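Local coordinates for protein beta-galactosidase (Bacillus circulans subsp. alkalophilus, PDB 3TTY) that hydrolyses beta-galactosides to release galactose, as a trimeric glycoside hydrolase built on a TIM barrel that holds the sugar-binding pocket, at residues P609-P614 / L630-H635; K169-T174 / N492-V497; D238-W243 / I247-N252; P310-W315 / N319-P324. All blocks are in the same frame, centred on the assembly; numbering follows the deposited sequence.

Contact 1 (P609-P614 / L630-H635)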
loop_
_atom_site.group_PDB
_atom_site.type_symbol
_atom_site.label_atom_id
_atom_site.label_comp_id
_atom_site.label_asym_id
_atom_site.label_seq_id
_atom_site.Cartn_x
_atom_site.Cartn_y
_atom_site.Cartn_z
ATOM N N PRO A 609 24.099 -33.915 19.853
ATOM C CA PRO A 609 23.452 -34.111 18.554
ATOM C C PRO A 609 22.990 -35.550 18.364
ATOM O O PRO A 609 23.634 -36.474 18.855
ATOM C CB PRO A 609 24.575 -33.788 17.562
ATOM C CG PRO A 609 25.374 -32.747 18.269
ATOM C CD PRO A 609 25.365 -33.165 19.726
ATOM N N LEU A 610 21.868 -35.726 17.673
ATOM C CA LEU A 610 21.421 -37.045 17.263
ATOM C C LEU A 610 22.522 -37.675 16.428
ATOM O O LEU A 610 22.886 -38.838 16.617
ATOM C CB LEU A 610 20.180 -36.917 16.384
ATOM C CG LEU A 610 18.775 -37.102 16.952
ATOM C CD1 LEU A 610 18.785 -37.244 18.464
ATOM C CD2 LEU A 610 17.888 -35.942 16.510
ATOM N N LEU A 611 23.036 -36.874 15.502
ATOM C CA LEU A 611 23.977 -37.297 14.484
ATOM C C LEU A 611 24.683 -36.033 14.027
ATOM O O LEU A 611 24.109 -34.946 14.101
ATOM C CB LEU A 611 23.204 -37.874 13.303
ATOM C CG LEU A 611 23.563 -39.216 12.673
ATOM C CD1 LEU A 611 23.933 -40.271 13.710
ATOM C CD2 LEU A 611 22.395 -39.672 11.823
ATOM N N ASN A 612 25.924 -36.160 13.569
ATOM C CA ASN A 612 26.588 -35.059 12.884
ATOM C C ASN A 612 26.401 -35.224 11.388
ATOM O O ASN A 612 26.690 -36.287 10.850
ATOM C CB ASN A 612 28.074 -35.001 13.237
ATOM C CG ASN A 612 28.310 -34.525 14.654
ATOM O OD1 ASN A 612 28.242 -33.327 14.935
ATOM N ND2 ASN A 612 28.573 -35.463 15.561
ATOM N N THR A 613 25.904 -34.186 10.722
ATOM C CA THR A 613 25.628 -34.264 9.291
ATOM C C THR A 613 25.962 -32.959 8.598
ATOM O O THR A 613 26.086 -31.926 9.240
ATOM C CB THR A 613 24.145 -34.594 8.997
ATOM O OG1 THR A 613 23.317 -33.550 9.518
ATOM C CG2 THR A 613 23.740 -35.933 9.608
ATOM N N PRO A 614 26.113 -33.009 7.270
ATOM C CA PRO A 614 26.414 -31.820 6.472
ATOM C C PRO A 614 25.276 -30.820 6.531
ATOM O O PRO A 614 24.173 -31.175 6.945
ATOM C CB PRO A 614 26.551 -32.379 5.050
ATOM C CG PRO A 614 26.894 -33.815 5.235
ATOM C CD PRO A 614 26.143 -34.239 6.464
ATOM N N LEU A 630 15.741 -42.616 13.604
ATOM C CA LEU A 630 16.373 -41.381 13.149
ATOM C C LEU A 630 15.931 -41.073 11.732
ATOM O O LEU A 630 16.281 -41.801 10.794
ATOM C CB LEU A 630 17.895 -41.468 13.187
ATOM C CG LEU A 630 18.592 -41.619 14.531
ATOM C CD1 LEU A 630 20.065 -41.230 14.371
ATOM C CD2 LEU A 630 17.919 -40.764 15.565
ATOM N N PHE A 631 15.162 -40.001 11.584
ATOM C CA PHE A 631 14.750 -39.532 10.276
ATOM C C PHE A 631 15.845 -38.653 9.694
ATOM O O PHE A 631 16.130 -37.571 10.212
ATOM C CB PHE A 631 13.419 -38.779 10.375
ATOM C CG PHE A 631 12.250 -39.666 10.729
ATOM C CD1 PHE A 631 11.326 -40.046 9.762
ATOM C CD2 PHE A 631 12.084 -40.131 12.024
ATOM C CE1 PHE A 631 10.266 -40.875 10.079
ATOM C CE2 PHE A 631 11.016 -40.954 12.353
ATOM C CZ PHE A 631 10.103 -41.330 11.375
ATOM N N VAL A 632 16.478 -39.128 8.627
ATOM C CA VAL A 632 17.535 -38.370 7.979
ATOM C C VAL A 632 17.023 -37.837 6.662
ATOM O O VAL A 632 16.528 -38.591 5.825
ATOM C CB VAL A 632 18.777 -39.216 7.714
ATOM C CG1 VAL A 632 19.898 -38.339 7.175
ATOM C CG2 VAL A 632 19.202 -39.926 8.984
ATOM N N MET A 633 17.141 -36.527 6.482
ATOM C CA MET A 633 16.484 -35.861 5.374
ATOM C C MET A 633 17.424 -34.880 4.723
ATOM O O MET A 633 17.837 -33.894 5.327
ATOM C CB MET A 633 15.195 -35.210 5.856
ATOM C CG MET A 633 14.247 -36.271 6.436
ATOM S SD MET A 633 12.959 -35.676 7.524
ATOM C CE MET A 633 13.909 -35.072 8.925
ATOM N N ASN A 634 17.779 -35.176 3.482
ATOM C CA ASN A 634 18.724 -34.358 2.751
ATOM C C ASN A 634 18.009 -33.345 1.892
ATOM O O ASN A 634 17.497 -33.692 0.840
ATOM C CB ASN A 634 19.612 -35.235 1.869
ATOM C CG ASN A 634 20.638 -34.434 1.107
ATOM O OD1 ASN A 634 20.814 -33.234 1.354
ATOM N ND2 ASN A 634 21.332 -35.088 0.176
ATOM N N HIS A 635 17.983 -32.093 2.334
ATOM C CA HIS A 635 17.335 -31.025 1.578
ATOM C C HIS A 635 18.165 -30.512 0.395
ATOM O O HIS A 635 17.650 -29.786 -0.462
ATOM C CB HIS A 635 16.968 -29.866 2.514
ATOM C CG HIS A 635 16.027 -30.257 3.616
ATOM N ND1 HIS A 635 14.671 -30.397 3.419
ATOM C CD2 HIS A 635 16.247 -30.532 4.923
ATOM C CE1 HIS A 635 14.096 -30.746 4.556
ATOM N NE2 HIS A 635 15.030 -30.835 5.486
#
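Leu611 and Leu630 form the tighter part of this contact. Both methyls of Leu611 bear on a single methyl of the strand residue: Leu611 CD2 lies 3.8 Å from Leu630 CD1, and Leu611 CD1 is 4.0 Å from that same atom. Leu630 holds its CG opposite its own carbonyl carbon (chi1 -65°), which sends the two methyls toward the loop like a fork, and the second prong, Leu630 CD2, rests 4.0 Å from the branch carbon CG of Leu610. Farther along the strand the fit slackens, with Leu611 CD2 4.3 Å from Val632 CG2, while Asn612 marks the solvent side of the loop. No hydrogen bond crosses; polar ties of the loop include Asn438, which bonds Leu611 O and Thr613 OG1. Leu672 of the adjacent strand packs on Leu630 and Val632. This is the apolar packing of an entering loop over one face of the antiparallel sheet in the C-terminal domain.

Contact 2 (K169-T174 / N492-V497); sequences KERYGT and NENDLV
Tyr172 and Asn494 meet edge-on: the amide ND2 lies close to the plane of the tyrosine ring, at the hydroxyl end, and the amide and ring planes are 48° apart. The approach is close, 2.9 Å from Tyr172 OH to Asn494 ND2, but the angle is too poor for a hydrogen bond. The hydroxyl bonds instead to Asp220 OD1, outside these segments. Arg171 lies over the same ring, its CG 3.9 Å above the plane near the centre. With CG anti to the backbone N (chi1 -171°) and the chain extended to NE, the guanidinium comes level with the hydroxyl, and Arg171 NE gives Tyr172 OH a weak hydrogen bond of 3.3 Å. Its edge faces Asn494 with the planes nearly perpendicular, NH2 standing 4.0 Å from Asn494 ND2. Glu493 OE1 is 4.1 Å from Arg171 NH2 but well out of the guanidinium plane. An Asx turn fixes the backbone of Asn494, whose N bonds Asn492 OD1 at 2.9 Å. A phenylalanine in place of Tyr172 would probably leave Asp220 OD1 and Arg171 NE without a hydroxyl to meet. Between the two segments themselves there is only close polar contact and probably a weak Arg171-Glu493 attraction; a hydrogen bond from Arg223 to Glu493 O joins barrel and trimerisation domain here.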
loop_
_atom_site.group_PDB
_atom_site.type_symbol
_atom_site.label_atom_id
_atom_site.label_comp_id
_atom_site.label_asym_id
_atom_site.label_seq_id
_atom_site.Cartn_x
_atom_site.Cartn_y
_atom_site.Cartn_z
ATOM N N LYS A 169 -17.685 -9.343 31.214
ATOM C CA LYS A 169 -18.339 -9.496 32.514
ATOM C C LYS A 169 -17.895 -10.808 33.191
ATOM O O LYS A 169 -17.690 -10.857 34.400
ATOM C CB LYS A 169 -19.864 -9.452 32.359
ATOM C CG LYS A 169 -20.372 -8.147 31.753
ATOM C CD LYS A 169 -21.872 -8.185 31.405
ATOM C CE LYS A 169 -22.246 -7.017 30.479
ATOM N NZ LYS A 169 -23.727 -6.907 30.247
ATOM N N GLU A 170 -17.728 -11.863 32.397
ATOM C CA GLU A 170 -17.267 -13.134 32.922
ATOM C C GLU A 170 -15.810 -13.051 33.332
ATOM O O GLU A 170 -15.412 -13.633 34.333
ATOM C CB GLU A 170 -17.453 -14.253 31.897
ATOM C CG GLU A 170 -18.821 -14.228 31.233
ATOM C CD GLU A 170 -19.419 -15.597 31.015
ATOM O OE1 GLU A 170 -19.632 -15.969 29.831
ATOM O OE2 GLU A 170 -19.701 -16.283 32.031
ATOM N N ARG A 171 -15.010 -12.323 32.563
ATOM C CA ARG A 171 -13.584 -12.291 32.829
ATOM C C ARG A 171 -13.284 -11.425 34.051
ATOM O O ARG A 171 -12.555 -11.849 34.955
ATOM C CB ARG A 171 -12.801 -11.789 31.611
ATOM C CG ARG A 171 -11.281 -11.930 31.744
ATOM C CD ARG A 171 -10.559 -11.523 30.453
ATOM N NE ARG A 171 -9.107 -11.515 30.617
ATOM C CZ ARG A 171 -8.320 -12.567 30.384
ATOM N NH1 ARG A 171 -8.833 -13.715 29.953
ATOM N NH2 ARG A 171 -7.009 -12.467 30.565
ATOM N N TYR A 172 -13.850 -10.221 34.084
ATOM C CA TYR A 172 -13.408 -9.242 35.063
ATOM C C TYR A 172 -14.359 -9.028 36.235
ATOM O O TYR A 172 -13.938 -8.565 37.284
ATOM C CB TYR A 172 -13.111 -7.910 34.383
ATOM C CG TYR A 172 -11.971 -7.998 33.424
ATOM C CD1 TYR A 172 -10.672 -8.199 33.883
ATOM C CD2 TYR A 172 -12.185 -7.892 32.051
ATOM C CE1 TYR A 172 -9.611 -8.300 32.999
ATOM C CE2 TYR A 172 -11.140 -7.986 31.170
ATOM C CZ TYR A 172 -9.855 -8.184 31.642
ATOM O OH TYR A 172 -8.818 -8.271 30.752
ATOM N N GLY A 173 -15.634 -9.344 36.043
ATOM C CA GLY A 173 -16.605 -9.254 37.118
ATOM C C GLY A 173 -17.204 -7.876 37.318
ATOM O O GLY A 173 -18.424 -7.720 37.369
ATOM N N THR A 174 -16.347 -6.868 37.440
ATOM C CA THR A 174 -16.825 -5.514 37.677
ATOM C C THR A 174 -16.190 -4.527 36.708
ATOM O O THR A 174 -15.102 -4.756 36.204
ATOM C CB THR A 174 -16.464 -5.034 39.100
ATOM O OG1 THR A 174 -15.038 -5.027 39.247
ATOM C CG2 THR A 174 -17.082 -5.933 40.159
ATOM N N ASN A 492 2.228 -8.346 32.389
ATOM C CA ASN A 492 1.425 -9.485 32.811
ATOM C C ASN A 492 0.359 -9.815 31.768
ATOM O O ASN A 492 0.402 -9.321 30.653
ATOM C CB ASN A 492 0.772 -9.244 34.173
ATOM C CG ASN A 492 -0.347 -8.223 34.111
ATOM O OD1 ASN A 492 -0.658 -7.678 33.043
ATOM N ND2 ASN A 492 -0.969 -7.958 35.257
ATOM N N GLU A 493 -0.596 -10.645 32.159
ATOM C CA GLU A 493 -1.620 -11.174 31.264
ATOM C C GLU A 493 -2.519 -10.106 30.655
ATOM O O GLU A 493 -3.211 -10.368 29.683
ATOM C CB GLU A 493 -2.483 -12.155 32.046
ATOM C CG GLU A 493 -2.471 -11.828 33.534
ATOM C CD GLU A 493 -3.630 -12.443 34.257
ATOM O OE1 GLU A 493 -4.346 -13.244 33.612
ATOM O OE2 GLU A 493 -3.821 -12.130 35.460
ATOM N N ASN A 494 -2.529 -8.908 31.228
ATOM C CA ASN A 494 -3.335 -7.834 30.660
ATOM C C ASN A 494 -2.503 -6.795 29.935
ATOM O O ASN A 494 -2.991 -5.732 29.606
ATOM C CB ASN A 494 -4.208 -7.171 31.722
ATOM C CG ASN A 494 -5.219 -8.126 32.314
ATOM O OD1 ASN A 494 -5.230 -8.362 33.511
ATOM N ND2 ASN A 494 -6.071 -8.691 31.465
ATOM N N ASP A 495 -1.246 -7.124 29.664
ATOM C CA ASP A 495 -0.349 -6.204 28.988
ATOM C C ASP A 495 -0.090 -4.977 29.850
ATOM O O ASP A 495 0.105 -3.870 29.322
ATOM C CB ASP A 495 -0.901 -5.764 27.623
ATOM C CG ASP A 495 0.174 -5.146 26.750
ATOM O OD1 ASP A 495 1.326 -5.635 26.828
ATOM O OD2 ASP A 495 -0.107 -4.160 26.024
ATOM N N LEU A 496 -0.119 -5.172 31.169
ATOM C CA LEU A 496 0.237 -4.111 32.106
ATOM C C LEU A 496 1.680 -4.328 32.554
ATOM O O LEU A 496 2.075 -5.449 32.896
ATOM C CB LEU A 496 -0.680 -4.110 33.329
ATOM C CG LEU A 496 -2.179 -3.824 33.196
ATOM C CD1 LEU A 496 -2.915 -4.183 34.506
ATOM C CD2 LEU A 496 -2.468 -2.376 32.755
ATOM N N VAL A 497 2.467 -3.262 32.549
ATOM C CA VAL A 497 3.883 -3.378 32.867
ATOM C C VAL A 497 4.089 -3.816 34.309
ATOM O O VAL A 497 3.448 -3.299 35.241
ATOM C CB VAL A 497 4.632 -2.061 32.609
ATOM C CG1 VAL A 497 6.059 -2.165 33.090
ATOM C CG2 VAL A 497 4.594 -1.717 31.138
#

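Contact 3 (D238-W243 / I247-N252)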
loop_
_atom_site.group_PDB
_atom_site.type_symbol
_atom_site.label_atom_id
_atom_site.label_comp_id
_atom_site.label_asym_id
_atom_site.label_seq_id
_atom_site.Cartn_x
_atom_site.Cartn_y
_atom_site.Cartn_z
ATOM N N ASP A 238 -19.420 -31.978 20.315
ATOM C CA ASP A 238 -20.331 -32.592 21.287
ATOM C C ASP A 238 -21.514 -33.306 20.631
ATOM O O ASP A 238 -21.909 -34.389 21.054
ATOM C CB ASP A 238 -20.827 -31.569 22.310
ATOM C CG ASP A 238 -19.713 -31.085 23.260
ATOM O OD1 ASP A 238 -18.635 -31.728 23.333
ATOM O OD2 ASP A 238 -19.923 -30.055 23.941
ATOM N N GLU A 239 -22.076 -32.703 19.595
ATOM C CA GLU A 239 -23.196 -33.314 18.889
ATOM C C GLU A 239 -22.736 -34.587 18.173
ATOM O O GLU A 239 -23.449 -35.579 18.145
ATOM C CB GLU A 239 -23.836 -32.303 17.920
ATOM C CG GLU A 239 -25.129 -32.758 17.257
ATOM C CD GLU A 239 -26.282 -33.002 18.239
ATOM O OE1 GLU A 239 -26.129 -32.731 19.452
ATOM O OE2 GLU A 239 -27.352 -33.468 17.783
ATOM N N LEU A 240 -21.523 -34.562 17.637
ATOM C CA LEU A 240 -20.929 -35.736 16.993
ATOM C C LEU A 240 -20.724 -36.883 17.976
ATOM O O LEU A 240 -21.120 -38.020 17.716
ATOM C CB LEU A 240 -19.583 -35.379 16.350
ATOM C CG LEU A 240 -19.625 -34.428 15.152
ATOM C CD1 LEU A 240 -18.223 -34.096 14.668
ATOM C CD2 LEU A 240 -20.460 -35.026 14.024
ATOM N N LYS A 241 -20.086 -36.581 19.099
ATOM C CA LYS A 241 -19.805 -37.588 20.112
ATOM C C LYS A 241 -21.074 -38.177 20.743
ATOM O O LYS A 241 -21.073 -39.325 21.177
ATOM C CB LYS A 241 -18.870 -37.024 21.182
ATOM C CG LYS A 241 -17.416 -36.914 20.723
ATOM C CD LYS A 241 -16.574 -36.213 21.785
ATOM C CE LYS A 241 -15.085 -36.289 21.454
ATOM N NZ LYS A 241 -14.633 -37.680 21.129
ATOM N N ARG A 242 -22.153 -37.402 20.781
ATOM C CA ARG A 242 -23.438 -37.903 21.258
ATOM C C ARG A 242 -23.880 -39.158 20.478
ATOM O O ARG A 242 -24.468 -40.085 21.045
ATOM C CB ARG A 242 -24.502 -36.816 21.118
ATOM C CG ARG A 242 -25.501 -36.759 22.261
ATOM C CD ARG A 242 -26.380 -35.509 22.169
ATOM N NE ARG A 242 -27.210 -35.506 20.963
ATOM C CZ ARG A 242 -28.476 -35.914 20.924
ATOM N NH1 ARG A 242 -29.070 -36.356 22.029
ATOM N NH2 ARG A 242 -29.153 -35.874 19.781
ATOM N N TRP A 243 -23.596 -39.177 19.179
ATOM C CA TRP A 243 -24.015 -40.267 18.313
ATOM C C TRP A 243 -22.892 -41.260 18.044
ATOM O O TRP A 243 -23.140 -42.446 17.876
ATOM C CB TRP A 243 -24.542 -39.717 16.994
ATOM C CG TRP A 243 -25.855 -39.033 17.115
ATOM C CD1 TRP A 243 -26.078 -37.696 17.136
ATOM C CD2 TRP A 243 -27.137 -39.658 17.234
ATOM N NE1 TRP A 243 -27.422 -37.440 17.264
ATOM C CE2 TRP A 243 -28.094 -38.630 17.323
ATOM C CE3 TRP A 243 -27.567 -40.988 17.277
ATOM C CZ2 TRP A 243 -29.457 -38.887 17.448
ATOM C CZ3 TRP A 243 -28.913 -41.246 17.399
ATOM C CH2 TRP A 243 -29.847 -40.200 17.484
ATOM N N ILE A 247 -15.704 -42.410 17.816
ATOM C CA ILE A 247 -15.032 -41.848 16.653
ATOM C C ILE A 247 -14.348 -40.556 17.057
ATOM O O ILE A 247 -14.998 -39.652 17.561
ATOM C CB ILE A 247 -15.994 -41.580 15.484
ATOM C CG1 ILE A 247 -16.740 -42.861 15.113
ATOM C CG2 ILE A 247 -15.209 -41.059 14.291
ATOM C CD1 ILE A 247 -17.585 -42.772 13.827
ATOM N N PRO A 248 -13.026 -40.464 16.840
ATOM C CA PRO A 248 -12.266 -39.265 17.225
ATOM C C PRO A 248 -12.642 -38.045 16.385
ATOM O O PRO A 248 -13.122 -38.184 15.258
ATOM C CB PRO A 248 -10.804 -39.662 16.950
ATOM C CG PRO A 248 -10.818 -41.140 16.783
ATOM C CD PRO A 248 -12.164 -41.480 16.221
ATOM N N VAL A 249 -12.414 -36.859 16.932
ATOM C CA VAL A 249 -12.853 -35.630 16.295
ATOM C C VAL A 249 -11.698 -34.655 16.221
ATOM O O VAL A 249 -10.973 -34.462 17.206
ATOM C CB VAL A 249 -13.962 -34.950 17.106
ATOM C CG1 VAL A 249 -14.462 -33.706 16.368
ATOM C CG2 VAL A 249 -15.099 -35.929 17.393
ATOM N N THR A 250 -11.521 -34.046 15.054
ATOM C CA THR A 250 -10.509 -33.016 14.890
ATOM C C THR A 250 -11.054 -31.871 14.052
ATOM O O THR A 250 -12.177 -31.933 13.530
ATOM C CB THR A 250 -9.235 -33.573 14.223
ATOM O OG1 THR A 250 -8.190 -32.604 14.289
ATOM C CG2 THR A 250 -9.493 -33.929 12.756
ATOM N N THR A 251 -10.257 -30.819 13.941
ATOM C CA THR A 251 -10.473 -29.799 12.927
ATOM C C THR A 251 -9.088 -29.411 12.423
ATOM O O THR A 251 -8.100 -29.679 13.099
ATOM C CB THR A 251 -11.296 -28.583 13.456
ATOM O OG1 THR A 251 -11.554 -27.687 12.373
ATOM C CG2 THR A 251 -10.539 -27.841 14.586
ATOM N N ASN A 252 -8.987 -28.845 11.226
ATOM C CA ASN A 252 -7.659 -28.654 10.638
ATOM C C ASN A 252 -7.053 -27.270 10.894
ATOM O O ASN A 252 -7.634 -26.243 10.519
ATOM C CB ASN A 252 -7.618 -29.045 9.147
ATOM C CG ASN A 252 -8.715 -28.384 8.323
ATOM O OD1 ASN A 252 -9.701 -27.893 8.861
ATOM N ND2 ASN A 252 -8.550 -28.391 7.005
#
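The backbones come nearest at Lys241 and Ile247, CA to CA 7.3 Å, and at Leu240 and Val249, 8.1 Å, as the chain leaves helix 215-243 and turns quickly into strand 249-253 of the barrel. Val249 meets the helix with both branches. Its CG1, anti to the backbone N (chi1 -177°), reaches 4.1 Å from CD1 of Leu240, a slanting contact between buried apolar ends that Val147 and Trp145 complete. The other methyl, Val249 CG2, lies under the lysine chain, 4.1 Å from CE of Lys241. That chain runs straight as far as CE and then bends at its last torsion (chi4 -50°). NZ of Lys241 is 4.1 Å from Ile247 O, and its real partner is Asp270, with which it forms a salt bridge. Asp270 OD2 also accepts from Val249 N, so one carboxylate joins the helix lysine to the start of the strand. Across the segments themselves no hydrogen bond forms. The chemistry is therefore divided: methyl packing seats the helix on the outside of the barrel, and the charge of Asp270 probably ties both pieces together at the end of the strand remote from Asn252, a residue of the galactose pocket.

Contact 4 (P310-W315 / N319-P324); sequences PGVQNW and NSAKRP. With GLA (alpha-D-galactopyranose), chain H.
Asn319 supplies the one direct hydrogen bond between the two limbs of this loop: its ND2 donates to Asn314 O at 3.1 Å, nearly straight at 171°, with the acceptor in the amide plane but the donor above the carbonyl plane. A water adds a bridge, accepting from Gln313 N at 2.8 Å and donating to Ser320 O at 3.0 Å. Van der Waals contact fills in around these. Val312 CG1 lies 3.5 Å from Ser320 O and packs toward Ala321, while the extended chain of Lys322 passes Gly311, its CG 3.4 Å from Gly311 O, on the way to Thr309 O. At the sugar, O6 of galactose gives Gln313 OE1 a weak bond of 3.2 Å, and Gln316 OE1 holds the other end of that amide, NE2. Trp315 turns its ring edge to the ligand, NE1 3.6 Å from galactose C6, and that N-H bonds to Glu355. An alanine at Asn319 would probably leave Asn314 O without this donor and remove the direct bond joining the limbs. Arg323, gripping Ala321 O, also salt-bridges Asp518 and Asp564 of the third subunit. One side-chain-to-backbone bond and a water thus tie pocket residues to a limb probably steadied by these intersubunit charges.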
loop_
_atom_site.group_PDB
_atom_site.type_symbol
_atom_site.label_atom_id
_atom_site.label_comp_id
_atom_site.label_asym_id
_atom_site.label_seq_id
_atom_site.Cartn_x
_atom_site.Cartn_y
_atom_site.Cartn_z
ATOM N N PRO A 310 0.257 -32.093 -3.396
ATOM C CA PRO A 310 1.151 -33.060 -4.059
ATOM C C PRO A 310 2.088 -32.396 -5.079
ATOM O O PRO A 310 3.069 -33.013 -5.495
ATOM C CB PRO A 310 0.181 -34.040 -4.747
ATOM C CG PRO A 310 -1.129 -33.346 -4.792
ATOM C CD PRO A 310 -1.171 -32.380 -3.640
ATOM N N GLY A 311 1.790 -31.156 -5.473
ATOM C CA GLY A 311 2.632 -30.417 -6.402
ATOM C C GLY A 311 2.678 -28.918 -6.119
ATOM O O GLY A 311 3.368 -28.467 -5.200
ATOM N N VAL A 312 1.939 -28.139 -6.908
ATOM C CA VAL A 312 1.887 -26.687 -6.718
ATOM C C VAL A 312 0.730 -26.247 -5.813
ATOM O O VAL A 312 -0.189 -27.015 -5.544
ATOM C CB VAL A 312 1.765 -25.952 -8.063
ATOM C CG1 VAL A 312 2.969 -26.271 -8.947
ATOM C CG2 VAL A 312 0.467 -26.324 -8.756
ATOM N N GLN A 313 0.787 -25.004 -5.346
ATOM C CA GLN A 313 -0.323 -24.409 -4.619
ATOM C C GLN A 313 -0.677 -23.081 -5.282
ATOM O O GLN A 313 0.172 -22.207 -5.446
ATOM C CB GLN A 313 0.019 -24.185 -3.139
ATOM C CG GLN A 313 -1.143 -23.538 -2.332
ATOM C CD GLN A 313 -0.706 -23.044 -0.951
ATOM O OE1 GLN A 313 -1.522 -22.920 -0.030
ATOM N NE2 GLN A 313 0.582 -22.766 -0.804
ATOM N N ASN A 314 -1.935 -22.940 -5.671
ATOM C CA ASN A 314 -2.370 -21.781 -6.419
ATOM C C ASN A 314 -2.210 -20.492 -5.627
ATOM O O ASN A 314 -1.961 -19.442 -6.210
ATOM C CB ASN A 314 -3.822 -21.949 -6.815
ATOM C CG ASN A 314 -4.726 -22.078 -5.614
ATOM O OD1 ASN A 314 -4.682 -23.080 -4.900
ATOM N ND2 ASN A 314 -5.561 -21.071 -5.388
ATOM N N TRP A 315 -2.343 -20.582 -4.301
ATOM C CA TRP A 315 -2.310 -19.403 -3.434
ATOM C C TRP A 315 -0.945 -18.725 -3.326
ATOM O O TRP A 315 -0.866 -17.564 -2.971
ATOM C CB TRP A 315 -2.853 -19.734 -2.037
ATOM C CG TRP A 315 -4.279 -20.216 -2.079
ATOM C CD1 TRP A 315 -4.717 -21.516 -2.000
ATOM C CD2 TRP A 315 -5.450 -19.410 -2.252
ATOM N NE1 TRP A 315 -6.092 -21.561 -2.103
ATOM C CE2 TRP A 315 -6.565 -20.282 -2.252
ATOM C CE3 TRP A 315 -5.669 -18.033 -2.402
ATOM C CZ2 TRP A 315 -7.876 -19.818 -2.389
ATOM C CZ3 TRP A 315 -6.973 -17.576 -2.536
ATOM C CH2 TRP A 315 -8.058 -18.465 -2.530
ATOM N N ASN A 319 3.496 -20.001 -8.263
ATOM C CA ASN A 319 3.166 -21.425 -8.211
ATOM C C ASN A 319 4.332 -22.251 -8.715
ATOM O O ASN A 319 4.298 -22.748 -9.839
ATOM C CB ASN A 319 1.948 -21.763 -9.080
ATOM C CG ASN A 319 0.634 -21.213 -8.532
ATOM O OD1 ASN A 319 -0.441 -21.556 -9.049
ATOM N ND2 ASN A 319 0.705 -20.349 -7.503
ATOM N N SER A 320 5.368 -22.391 -7.902
ATOM C CA SER A 320 6.517 -23.196 -8.281
ATOM C C SER A 320 6.257 -24.672 -7.988
ATOM O O SER A 320 5.633 -25.029 -6.984
ATOM C CB SER A 320 7.775 -22.691 -7.560
ATOM O OG SER A 320 7.564 -22.660 -6.153
ATOM N N ALA A 321 6.713 -25.532 -8.887
ATOM C CA ALA A 321 6.526 -26.969 -8.718
ATOM C C ALA A 321 7.461 -27.468 -7.620
ATOM O O ALA A 321 8.536 -26.898 -7.416
ATOM C CB ALA A 321 6.811 -27.687 -10.034
ATOM N N LYS A 322 7.035 -28.492 -6.885
ATOM C CA LYS A 322 7.944 -29.235 -6.016
ATOM C C LYS A 322 8.845 -30.057 -6.927
ATOM O O LYS A 322 8.347 -30.866 -7.709
ATOM C CB LYS A 322 7.162 -30.180 -5.085
ATOM C CG LYS A 322 6.360 -29.477 -3.998
ATOM C CD LYS A 322 5.560 -30.435 -3.097
ATOM C CE LYS A 322 4.937 -29.680 -1.909
ATOM N NZ LYS A 322 4.122 -30.515 -0.957
ATOM N N ARG A 323 10.159 -29.852 -6.841
ATOM C CA ARG A 323 11.088 -30.598 -7.683
ATOM C C ARG A 323 11.011 -32.086 -7.349
ATOM O O ARG A 323 10.527 -32.472 -6.284
ATOM C CB ARG A 323 12.544 -30.114 -7.512
ATOM C CG ARG A 323 12.780 -28.615 -7.467
ATOM C CD ARG A 323 12.655 -27.885 -8.788
ATOM N NE ARG A 323 11.380 -27.186 -8.851
ATOM C CZ ARG A 323 11.118 -26.121 -9.608
ATOM N NH1 ARG A 323 12.047 -25.594 -10.383
ATOM N NH2 ARG A 323 9.906 -25.577 -9.576
ATOM N N PRO A 324 11.498 -32.936 -8.265
ATOM C CA PRO A 324 11.452 -34.388 -8.074
ATOM C C PRO A 324 11.921 -34.816 -6.684
ATOM O O PRO A 324 13.001 -34.417 -6.266
ATOM C CB PRO A 324 12.426 -34.902 -9.142
ATOM C CG PRO A 324 12.315 -33.906 -10.235
ATOM C CD PRO A 324 12.076 -32.571 -9.572
HETATM C C1 GLA H . -6.376 -24.985 2.963
HETATM C C2 GLA H . -7.833 -25.505 2.896
HETATM C C3 GLA H . -8.086 -26.426 1.689
HETATM C C4 GLA H . -7.526 -25.736 0.455
HETATM C C5 GLA H . -6.057 -25.372 0.695
HETATM C C6 GLA H . -5.496 -24.750 -0.590
HETATM O O1 GLA H . -5.382 -25.964 3.316
HETATM O O2 GLA H . -8.162 -26.205 4.085
HETATM O O3 GLA H . -9.490 -26.664 1.481
HETATM O O4 GLA H . -8.286 -24.547 0.279
HETATM O O5 GLA H . -5.981 -24.391 1.734
HETATM O O6 GLA H . -4.062 -24.752 -0.552
HETATM O O HOH W 1 3.288 -23.779 -5.679
#

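Overall arrangement
Contacts 3 and 4 belong to the barrel, and each contributes to the galactose pocket without touching the other: Asn252 at the end of contact 3, and Gln313 and Trp315 in contact 4, all line it, although the contact centres are 33 Å apart and their nearest atoms about 11 Å. Contact 1, in the C-terminal region, is closest to contact 4, about 8 Å between nearest atoms. Contact 2 lies far off, with centres 45 Å from contact 4 and 46 Å from contact 1, on the opposite side of the chain's centre from both. In sequence it encloses contacts 3 and 4. Contacts 2 and 4 also reach outward, to the second and third subunits respectively, so the trimer touches the chain on opposite sides.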